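Local coordinates for enolase from the environmental genome shotgun sequencing of the Sargasso Sea (PDB 2QGY), which is of unknown function but binds magnesium and belongs to the enolase superfamily, whose members typically abstract a proton next to a substrate carboxylate, at residues S235-I240 with V248-K253; W224-V229 with I271-I276; E287-A292 with I297-H302; Q209-L214 with N242-K247. One frame throughout, in Å; residues are numbered along the deposited sequence.

Contact 1. Residues S235-I240 with V248-K253; sequences SLLTEI and VVTGEK. With MG (magnesium ion), chain C.
L237 reaches from helix 234-243 onto the strand with both of its methyls: CD2 lies 4.0 Å from CG1 of V248, and CD1 comes within 3.9 Å of CG2 of T250. With CG beside the backbone N (chi1 -84°), the leucine fork spans the two alternate residues that face the helix. I240 adds its CG2 branch, 4.0 Å from V248 CG2. These two side chains meet at about a right angle, and CD1 of I240 turns off in another direction. All four residues are buried, and L263 of helix 257-265 closes on both L237 and T250.

The other side of the helix is looser and partly exposed. There T238 folds its OG1 back to S235 O at 2.7 Å, sharing that carbonyl with the backbone N of E239, while S235 OG bonds to E262 of the second subunit. Beyond the strand, E252 OE1 binds magnesium at 1.9 Å. Over residues 235-240 and 248-250 helix and strand run nearly antiparallel (159°, axes 9.9 Å apart), the packing of a beta-alpha-beta unit in a TIM-type barrel, with the metal ligand just past the C-terminal end of its strand, as in the enolase superfamily.

Contact 2. Residues W224-V229 with I271-I276; sequences WIEEPV and IFNPDI. With MG (magnesium ion), chain C.
The indole of W224 takes the tip of I271 obliquely, CE3 to CD1 at 3.5 Å, the two side chains crossing at about a right angle; V249 also packs against the ring, and Y139 meets it edge-to-face. Further along, two smaller flat groups meet steeply tilted: the carboxylate of E226 and the amide of N273, planes 71° apart, with OE2 of E226 3.1 Å from ND2 of N273. The amide is held at its other end, where OD1 accepts from the backbone N of E252.

Strands 224-226 and 271-272 are not direct neighbours in the parallel barrel of this domain. Strand 248-250 runs between them, leaving the CA atoms of W224 and I271 8.8 Å apart, and V249 touches W224, E226, I271 and N273 alike. The side chains meet across the intervening strand, on the barrel's inner side.

E226 splits its oxygens. E226 OE1 takes the N-H of W224 NE1 at 3.1 Å through its anti lone pair, in a bent bond (143°) tilted from the indole plane, and pairs with K169 as well, whereas E226 OE2 binds magnesium at 2.0 Å. CG anti to the backbone N (chi1 176°) and an extended chain carry the carboxylate out to the metal. From the next residue, E227 OE1 accepts a hydrogen bond from a magnesium-bound water at 2.7 Å.

Contact 3. Residues E287-A292 with I297-H302; sequences EISNEA and IFISPH
A292 sits where helix 282-294 comes down on I297 and I299, and its single methyl serves both: CB lies 3.8 Å from CG2 of I297 and 3.9 Å from CD1 of I299. Its backbone takes part too. A292 O accepts the N-H of I297 at 2.9 Å in a fairly straight bond (165°), though the donor stands well above the carbonyl plane instead of along a lone pair. That bond ties the chain just before strand 298-299 back to the last turn of the helix.

I299 contributes the second large share. Its CG1 is pressed against OG of S289 at 3.3 Å, a close carbon-oxygen approach, and from there chi2 of -63° bends CD1 back towards the alanine. The serine hydroxyl itself is engaged within the helix, hydrogen-bonded to I285 O. I297, the third main participant, presents the CG2 branch to A292, while its carbonyl oxygen accepts from N323 ND2. Between them F298 turns the other way, as expected of an extended chain, and F272 of the neighbouring strand touches both isoleucines.

With A292 and S289 at the interface the helix lies close to the chain it leads into, the CA atoms of S289 and I299 being 6.2 Å apart. The helix-to-strand connection closes the beta-alpha-beta unit 271-272, 282-294, 298-299 of the enolase-type barrel.

Contact 4. Residues Q209-L214 with N242-K247; sequences QTKSFL and NTFNMK
L214 and F244 meet at about a right angle, the leucine standing over one face of the phenyl ring. They join helix 207-217 to the chain leaving helix 234-243, two consecutive outer helices of the barrel that precede and follow strand 224-226; F244 is the first residue to leave helical geometry at the end of the second. The approach is a CH-pi contact: L214 CB lies 3.7 Å from the ring centroid and 15° off the normal, and L214 CD1 reaches past the rim on that face, 3.8 Å from CE2 of F244. T243, from the ring's own segment, puts its CG2 over the opposite face, so the phenyl is sandwiched between two aliphatic groups. At the far end of the ring, CZ of F244 comes obliquely to K211 O at 3.7 Å.

K211 itself runs along the outer side, its NZ salt-bridged to E239 one turn before the end of helix 234-243. Deeper in, L214 turns its other methyl to M246, and both rest on I225 of the strand beneath. The methionine chain runs extended as far as SD and then bends (chi3 -55°), which brings M246 CE to 3.7 Å from L214 CD2 and 3.8 Å from L214 O.

Overall arrangement
Contacts 1 and 2 share the magnesium and three of its waters. Their centres lie about 7 Å apart, and E252 OE1 comes within 2.7 Å of E226 OE2, both binding the ion that D200 also binds. Contact 1 is nested within the chain loop that contact 2 closes. Contact 3 follows in series: its H302 hydrogen-bonds through ND1 to D275 OD1 of contact 2 at 2.6 Å, although the side chain of I299 is about 14 Å from the metal. Contact 4 is on the outer layer, using the end of the same helix as contact 1, and its K247 O accepts from I225 N of contact 2 at 2.8 Å. Contacts 3 and 4, centres about 23 Å apart, do not touch.

Contact 1. Residues S235-I240 with V248-K253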
# COMPACT_ATOMS: atom_id res chain seq x y z
N SER A 235 18.57 3.31 2.53
CA SER A 235 19.87 3.63 3.14
C SER A 235 20.56 2.37 3.65
O SER A 235 21.75 2.16 3.38
CB SER A 235 19.67 4.63 4.28
OG SER A 235 19.22 5.86 3.74
N LEU A 236 19.82 1.54 4.38
CA LEU A 236 20.37 0.29 4.94
C LEU A 236 20.66 -0.74 3.86
O LEU A 236 21.65 -1.48 3.94
CB LEU A 236 19.43 -0.33 5.97
CG LEU A 236 19.75 -0.09 7.44
CD1 LEU A 236 19.54 1.38 7.80
CD2 LEU A 236 18.90 -1.01 8.32
N LEU A 237 19.80 -0.79 2.84
CA LEU A 237 20.05 -1.74 1.74
C LEU A 237 21.40 -1.43 1.09
O LEU A 237 22.21 -2.34 0.81
CB LEU A 237 18.96 -1.67 0.67
CG LEU A 237 17.66 -2.44 0.82
CD1 LEU A 237 16.67 -1.92 -0.25
CD2 LEU A 237 17.90 -3.93 0.64
N THR A 238 21.62 -0.16 0.81
CA THR A 238 22.87 0.24 0.18
C THR A 238 24.03 -0.12 1.11
O THR A 238 25.03 -0.66 0.68
CB THR A 238 22.89 1.72 -0.23
OG1 THR A 238 22.91 2.55 0.94
CG2 THR A 238 21.67 2.06 -1.15
N GLU A 239 23.87 0.16 2.40
CA GLU A 239 24.93 -0.14 3.37
C GLU A 239 25.30 -1.65 3.35
O GLU A 239 26.48 -2.01 3.31
CB GLU A 239 24.50 0.31 4.75
CG GLU A 239 25.38 -0.23 5.86
CD GLU A 239 25.05 0.39 7.18
OE1 GLU A 239 24.48 1.51 7.17
OE2 GLU A 239 25.38 -0.23 8.22
N ILE A 240 24.29 -2.51 3.37
CA ILE A 240 24.51 -3.97 3.29
C ILE A 240 25.17 -4.38 2.00
O ILE A 240 26.15 -5.15 2.02
CB ILE A 240 23.18 -4.78 3.43
CG1 ILE A 240 22.64 -4.70 4.86
CG2 ILE A 240 23.41 -6.26 2.98
CD1 ILE A 240 23.40 -5.51 5.90
N VAL A 248 22.37 -8.95 -3.33
CA VAL A 248 21.27 -8.52 -2.48
C VAL A 248 19.94 -8.50 -3.31
O VAL A 248 19.90 -7.97 -4.42
CB VAL A 248 21.57 -7.15 -1.78
CG1 VAL A 248 20.36 -6.56 -1.02
CG2 VAL A 248 22.79 -7.25 -0.82
N VAL A 249 18.89 -9.07 -2.73
CA VAL A 249 17.59 -9.17 -3.39
C VAL A 249 16.55 -8.40 -2.55
O VAL A 249 16.49 -8.57 -1.36
CB VAL A 249 17.13 -10.64 -3.50
CG1 VAL A 249 15.78 -10.70 -4.30
CG2 VAL A 249 18.17 -11.49 -4.27
N THR A 250 15.71 -7.59 -3.19
CA THR A 250 14.65 -6.89 -2.45
C THR A 250 13.51 -6.66 -3.42
O THR A 250 13.74 -6.72 -4.62
CB THR A 250 15.12 -5.51 -1.86
OG1 THR A 250 14.09 -4.95 -1.00
CG2 THR A 250 15.46 -4.53 -2.95
N GLY A 251 12.30 -6.40 -2.91
CA GLY A 251 11.24 -5.94 -3.80
C GLY A 251 9.91 -6.65 -3.55
O GLY A 251 8.87 -6.08 -3.82
N GLU A 252 9.96 -7.86 -3.02
CA GLU A 252 8.74 -8.66 -2.81
C GLU A 252 7.63 -7.97 -2.03
O GLU A 252 6.45 -8.23 -2.27
CB GLU A 252 9.09 -10.00 -2.18
CG GLU A 252 9.56 -9.94 -0.76
CD GLU A 252 9.62 -11.34 -0.15
OE1 GLU A 252 10.56 -12.06 -0.51
OE2 GLU A 252 8.71 -11.73 0.61
N LYS A 253 7.96 -7.08 -1.10
CA LYS A 253 6.91 -6.45 -0.28
C LYS A 253 6.58 -5.03 -0.77
O LYS A 253 5.85 -4.30 -0.08
CB LYS A 253 7.32 -6.47 1.20
CG LYS A 253 7.43 -7.92 1.71
CD LYS A 253 7.28 -8.15 3.19
CE LYS A 253 7.65 -9.61 3.47
NZ LYS A 253 7.32 -10.09 4.84
MG MG C . 11.40 -13.49 0.50
O HOH W 1 9.89 -13.78 1.80
O HOH W 2 12.00 -12.11 1.92
O HOH W 3 10.57 -15.26 -0.34

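Contact 2. Residues W224-V229 with I271-I276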
# COMPACT_ATOMS: atom_id res chain seq x y z
N TRP A 224 22.39 -15.84 -3.21
CA TRP A 224 21.91 -14.47 -2.93
C TRP A 224 21.40 -14.35 -1.53
O TRP A 224 21.20 -15.36 -0.86
CB TRP A 224 20.87 -13.99 -3.96
CG TRP A 224 19.43 -14.51 -3.89
CD1 TRP A 224 18.58 -14.55 -2.80
CD2 TRP A 224 18.66 -14.92 -5.01
NE1 TRP A 224 17.34 -15.01 -3.21
CE2 TRP A 224 17.37 -15.26 -4.55
CE3 TRP A 224 18.95 -15.06 -6.38
CZ2 TRP A 224 16.36 -15.71 -5.41
CZ3 TRP A 224 17.95 -15.51 -7.24
CH2 TRP A 224 16.67 -15.83 -6.74
N ILE A 225 21.24 -13.11 -1.08
CA ILE A 225 20.79 -12.81 0.26
C ILE A 225 19.55 -11.95 0.06
O ILE A 225 19.64 -10.84 -0.49
CB ILE A 225 21.86 -11.97 1.05
CG1 ILE A 225 23.14 -12.78 1.28
CG2 ILE A 225 21.29 -11.52 2.42
CD1 ILE A 225 22.95 -14.08 2.02
N GLU A 226 18.42 -12.45 0.53
CA GLU A 226 17.15 -11.82 0.24
C GLU A 226 16.61 -11.11 1.47
O GLU A 226 16.65 -11.64 2.59
CB GLU A 226 16.20 -12.91 -0.26
CG GLU A 226 14.81 -12.43 -0.53
CD GLU A 226 13.97 -13.48 -1.25
OE1 GLU A 226 14.51 -14.26 -2.08
OE2 GLU A 226 12.76 -13.48 -1.01
N GLU A 227 16.15 -9.86 1.26
CA GLU A 227 15.57 -9.04 2.32
C GLU A 227 16.41 -9.01 3.62
O GLU A 227 15.88 -9.25 4.70
CB GLU A 227 14.14 -9.47 2.61
CG GLU A 227 13.20 -9.25 1.43
CD GLU A 227 11.87 -8.78 1.91
OE1 GLU A 227 11.13 -9.65 2.42
OE2 GLU A 227 11.59 -7.54 1.84
N PRO A 228 17.70 -8.63 3.53
CA PRO A 228 18.52 -8.55 4.76
C PRO A 228 18.03 -7.38 5.62
O PRO A 228 18.24 -7.39 6.84
CB PRO A 228 19.95 -8.30 4.24
CG PRO A 228 19.76 -7.67 2.86
CD PRO A 228 18.42 -8.21 2.31
N VAL A 229 17.40 -6.41 4.97
CA VAL A 229 16.80 -5.26 5.67
C VAL A 229 15.48 -4.88 5.00
O VAL A 229 15.19 -5.32 3.91
CB VAL A 229 17.75 -4.03 5.72
CG1 VAL A 229 19.08 -4.40 6.44
CG2 VAL A 229 18.04 -3.52 4.34
N ILE A 271 19.31 -7.71 -7.47
CA ILE A 271 18.18 -8.44 -8.07
C ILE A 271 16.91 -7.89 -7.43
O ILE A 271 16.88 -7.65 -6.24
CB ILE A 271 18.28 -9.97 -7.73
CG1 ILE A 271 19.58 -10.59 -8.28
CG2 ILE A 271 17.02 -10.75 -8.25
CD1 ILE A 271 19.92 -11.99 -7.68
N PHE A 272 15.86 -7.70 -8.21
CA PHE A 272 14.58 -7.32 -7.63
C PHE A 272 13.63 -8.53 -7.66
O PHE A 272 13.64 -9.27 -8.64
CB PHE A 272 13.91 -6.22 -8.46
CG PHE A 272 14.68 -4.92 -8.52
CD1 PHE A 272 15.54 -4.52 -7.49
CD2 PHE A 272 14.52 -4.08 -9.62
CE1 PHE A 272 16.22 -3.27 -7.57
CE2 PHE A 272 15.20 -2.83 -9.69
CZ PHE A 272 16.02 -2.45 -8.66
N ASN A 273 12.81 -8.72 -6.63
CA ASN A 273 11.87 -9.83 -6.62
C ASN A 273 10.43 -9.34 -6.30
O ASN A 273 9.79 -9.86 -5.41
CB ASN A 273 12.34 -10.95 -5.66
CG ASN A 273 12.25 -10.55 -4.18
OD1 ASN A 273 12.34 -9.37 -3.84
ND2 ASN A 273 12.01 -11.54 -3.31
N PRO A 274 9.90 -8.39 -7.09
CA PRO A 274 8.49 -8.02 -6.88
C PRO A 274 7.65 -9.30 -7.12
O PRO A 274 8.06 -10.18 -7.91
CB PRO A 274 8.21 -7.01 -7.99
CG PRO A 274 9.19 -7.34 -9.09
CD PRO A 274 10.46 -7.74 -8.29
N ASP A 275 6.48 -9.39 -6.49
CA ASP A 275 5.65 -10.59 -6.72
C ASP A 275 4.93 -10.41 -8.06
O ASP A 275 4.50 -9.32 -8.43
CB ASP A 275 4.64 -10.78 -5.59
CG ASP A 275 3.89 -12.12 -5.68
OD1 ASP A 275 4.32 -13.10 -5.04
OD2 ASP A 275 2.90 -12.20 -6.43
N ILE A 276 4.88 -11.50 -8.81
CA ILE A 276 4.24 -11.49 -10.12
C ILE A 276 2.78 -10.97 -10.09
O ILE A 276 2.27 -10.37 -11.08
CB ILE A 276 4.31 -12.92 -10.75
CG1 ILE A 276 3.80 -12.92 -12.20
CG2 ILE A 276 3.53 -13.97 -9.86
CD1 ILE A 276 4.66 -12.10 -13.22
MG MG C . 11.40 -13.49 0.50
O HOH W 2 12.00 -12.11 1.92
O HOH W 1 9.89 -13.78 1.80
O HOH W 3 10.57 -15.26 -0.34

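Contact 3. Residues E287-A292 with I297-H302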
# COMPACT_ATOMS: atom_id res chain seq x y z
N GLU A 287 8.30 -3.15 -17.56
CA GLU A 287 8.95 -1.84 -17.59
C GLU A 287 10.14 -1.79 -16.63
O GLU A 287 11.22 -1.33 -17.00
CB GLU A 287 7.95 -0.74 -17.23
CG GLU A 287 8.52 0.69 -17.33
CD GLU A 287 9.26 0.96 -18.65
OE1 GLU A 287 8.68 0.67 -19.73
OE2 GLU A 287 10.41 1.48 -18.60
N ILE A 288 9.93 -2.27 -15.41
CA ILE A 288 11.03 -2.29 -14.45
C ILE A 288 12.12 -3.31 -14.83
O ILE A 288 13.30 -3.06 -14.58
CB ILE A 288 10.55 -2.46 -13.00
CG1 ILE A 288 11.61 -1.88 -12.06
CG2 ILE A 288 10.25 -3.92 -12.67
CD1 ILE A 288 11.65 -0.29 -12.11
N SER A 289 11.76 -4.41 -15.47
CA SER A 289 12.76 -5.39 -15.93
C SER A 289 13.70 -4.73 -16.93
O SER A 289 14.92 -4.87 -16.88
CB SER A 289 12.09 -6.62 -16.54
OG SER A 289 11.38 -7.35 -15.55
N ASN A 290 13.12 -3.94 -17.82
CA ASN A 290 13.90 -3.28 -18.89
C ASN A 290 14.85 -2.23 -18.30
O ASN A 290 16.06 -2.20 -18.63
CB ASN A 290 12.94 -2.66 -19.91
CG ASN A 290 12.16 -3.70 -20.72
OD1 ASN A 290 11.22 -3.35 -21.47
ND2 ASN A 290 12.54 -4.98 -20.60
N GLU A 291 14.33 -1.39 -17.41
CA GLU A 291 15.19 -0.41 -16.74
C GLU A 291 16.28 -1.09 -15.91
O GLU A 291 17.43 -0.64 -15.92
CB GLU A 291 14.36 0.56 -15.89
CG GLU A 291 13.35 1.33 -16.73
CD GLU A 291 12.45 2.24 -15.92
OE1 GLU A 291 12.83 2.63 -14.80
OE2 GLU A 291 11.35 2.58 -16.43
N ALA A 292 15.91 -2.14 -15.16
CA ALA A 292 16.88 -2.87 -14.35
C ALA A 292 18.00 -3.42 -15.25
O ALA A 292 19.20 -3.30 -14.94
CB ALA A 292 16.18 -4.02 -13.62
N ILE A 297 20.94 -5.03 -13.35
CA ILE A 297 20.15 -5.64 -12.28
C ILE A 297 19.23 -6.71 -12.90
O ILE A 297 18.68 -6.51 -13.98
CB ILE A 297 19.32 -4.54 -11.55
CG1 ILE A 297 20.29 -3.62 -10.78
CG2 ILE A 297 18.21 -5.17 -10.65
CD1 ILE A 297 19.68 -2.36 -10.20
N PHE A 298 19.11 -7.85 -12.23
CA PHE A 298 18.26 -8.94 -12.72
C PHE A 298 16.93 -8.94 -11.98
O PHE A 298 16.79 -8.34 -10.94
CB PHE A 298 18.96 -10.27 -12.53
CG PHE A 298 20.15 -10.44 -13.44
CD1 PHE A 298 20.05 -11.20 -14.59
CD2 PHE A 298 21.36 -9.79 -13.15
CE1 PHE A 298 21.15 -11.33 -15.44
CE2 PHE A 298 22.46 -9.91 -13.99
CZ PHE A 298 22.35 -10.68 -15.15
N ILE A 299 15.96 -9.65 -12.56
CA ILE A 299 14.62 -9.78 -11.99
C ILE A 299 14.31 -11.24 -11.70
O ILE A 299 14.41 -12.10 -12.57
CB ILE A 299 13.55 -9.25 -12.98
CG1 ILE A 299 13.83 -7.78 -13.37
CG2 ILE A 299 12.14 -9.38 -12.37
CD1 ILE A 299 13.77 -6.76 -12.18
N SER A 300 13.92 -11.53 -10.47
CA SER A 300 13.52 -12.88 -10.10
C SER A 300 12.16 -12.70 -9.48
O SER A 300 12.05 -12.40 -8.32
CB SER A 300 14.47 -13.42 -9.03
OG SER A 300 14.03 -14.70 -8.57
N PRO A 301 11.08 -12.86 -10.26
CA PRO A 301 9.79 -12.62 -9.63
C PRO A 301 9.51 -13.50 -8.41
O PRO A 301 9.85 -14.71 -8.39
CB PRO A 301 8.79 -12.90 -10.75
CG PRO A 301 9.59 -12.67 -12.02
CD PRO A 301 10.95 -13.27 -11.67
N HIS A 302 8.88 -12.90 -7.40
CA HIS A 302 8.51 -13.61 -6.21
C HIS A 302 7.18 -14.26 -6.60
O HIS A 302 6.45 -13.72 -7.42
CB HIS A 302 8.35 -12.57 -5.09
CG HIS A 302 7.78 -13.08 -3.80
ND1 HIS A 302 6.43 -13.00 -3.51
CD2 HIS A 302 8.37 -13.52 -2.66
CE1 HIS A 302 6.21 -13.42 -2.27
NE2 HIS A 302 7.38 -13.76 -1.74

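Contact 4. Residues Q209-L214 with N242-K247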
# COMPACT_ATOMS: atom_id res chain seq x y z
N GLN A 209 22.56 -8.66 14.46
CA GLN A 209 22.45 -10.11 14.15
C GLN A 209 22.67 -10.37 12.66
O GLN A 209 23.44 -11.27 12.29
CB GLN A 209 21.09 -10.70 14.55
CG GLN A 209 20.57 -10.31 15.93
CD GLN A 209 21.26 -11.04 17.07
OE1 GLN A 209 21.87 -12.09 16.87
NE2 GLN A 209 21.14 -10.49 18.27
N THR A 210 22.03 -9.56 11.82
CA THR A 210 22.16 -9.68 10.37
C THR A 210 23.59 -9.57 9.90
O THR A 210 24.07 -10.41 9.14
CB THR A 210 21.29 -8.62 9.67
OG1 THR A 210 19.95 -8.80 10.10
CG2 THR A 210 21.37 -8.74 8.17
N LYS A 211 24.28 -8.52 10.36
CA LYS A 211 25.67 -8.32 10.02
C LYS A 211 26.56 -9.48 10.49
O LYS A 211 27.38 -9.96 9.71
CB LYS A 211 26.16 -6.98 10.55
CG LYS A 211 25.68 -5.79 9.74
CD LYS A 211 25.97 -4.52 10.52
CE LYS A 211 25.75 -3.28 9.68
NZ LYS A 211 25.83 -2.07 10.55
N SER A 212 26.37 -9.94 11.73
CA SER A 212 27.15 -11.05 12.25
C SER A 212 26.90 -12.32 11.44
O SER A 212 27.84 -13.03 11.07
CB SER A 212 26.88 -11.25 13.74
OG SER A 212 26.92 -10.01 14.44
N PHE A 213 25.62 -12.58 11.12
CA PHE A 213 25.27 -13.74 10.28
C PHE A 213 25.97 -13.67 8.92
O PHE A 213 26.61 -14.62 8.49
CB PHE A 213 23.75 -13.87 10.10
CG PHE A 213 23.34 -15.02 9.22
CD1 PHE A 213 23.31 -16.32 9.72
CD2 PHE A 213 23.00 -14.80 7.89
CE1 PHE A 213 22.94 -17.39 8.92
CE2 PHE A 213 22.64 -15.87 7.06
CZ PHE A 213 22.59 -17.18 7.58
N LEU A 214 25.83 -12.53 8.25
CA LEU A 214 26.39 -12.38 6.91
C LEU A 214 27.92 -12.52 6.89
O LEU A 214 28.49 -13.00 5.91
CB LEU A 214 25.97 -11.05 6.30
CG LEU A 214 24.47 -10.98 5.95
CD1 LEU A 214 24.13 -9.59 5.42
CD2 LEU A 214 24.10 -12.08 4.94
N ASN A 242 26.98 -2.75 0.08
CA ASN A 242 28.33 -2.17 0.02
C ASN A 242 29.33 -2.86 0.95
O ASN A 242 30.54 -2.79 0.73
CB ASN A 242 28.31 -0.66 0.33
CG ASN A 242 27.54 0.17 -0.74
OD1 ASN A 242 27.27 -0.29 -1.86
ND2 ASN A 242 27.19 1.40 -0.37
N THR A 243 28.81 -3.52 1.97
CA THR A 243 29.61 -4.13 3.03
C THR A 243 29.98 -5.56 2.68
O THR A 243 31.09 -6.00 3.00
CB THR A 243 28.88 -4.05 4.38
OG1 THR A 243 28.61 -2.68 4.66
CG2 THR A 243 29.72 -4.64 5.55
N PHE A 244 29.09 -6.26 1.98
CA PHE A 244 29.29 -7.68 1.71
C PHE A 244 29.40 -7.98 0.22
O PHE A 244 28.87 -7.24 -0.61
CB PHE A 244 28.16 -8.49 2.37
CG PHE A 244 28.10 -8.33 3.86
CD1 PHE A 244 28.96 -9.05 4.69
CD2 PHE A 244 27.21 -7.43 4.45
CE1 PHE A 244 28.91 -8.90 6.09
CE2 PHE A 244 27.16 -7.28 5.83
CZ PHE A 244 28.03 -8.02 6.66
N ASN A 245 30.08 -9.06 -0.13
CA ASN A 245 30.29 -9.42 -1.53
C ASN A 245 29.31 -10.53 -1.92
O ASN A 245 29.70 -11.59 -2.43
CB ASN A 245 31.73 -9.89 -1.73
CG ASN A 245 32.09 -10.08 -3.20
OD1 ASN A 245 31.51 -9.43 -4.09
ND2 ASN A 245 33.04 -10.98 -3.47
N MET A 246 28.04 -10.30 -1.61
CA MET A 246 26.99 -11.25 -1.89
C MET A 246 25.82 -10.51 -2.58
O MET A 246 25.54 -9.35 -2.28
CB MET A 246 26.53 -11.94 -0.59
CG MET A 246 27.54 -12.98 0.03
SD MET A 246 27.09 -13.59 1.68
CE MET A 246 26.93 -12.10 2.57
N LYS A 247 25.15 -11.16 -3.52
CA LYS A 247 24.04 -10.49 -4.21
C LYS A 247 22.87 -10.19 -3.29
O LYS A 247 22.42 -11.08 -2.55
CB LYS A 247 23.56 -11.34 -5.37
CG LYS A 247 24.61 -11.47 -6.47
CD LYS A 247 24.14 -12.41 -7.55
CE LYS A 247 25.29 -12.73 -8.53
NZ LYS A 247 25.95 -11.49 -9.02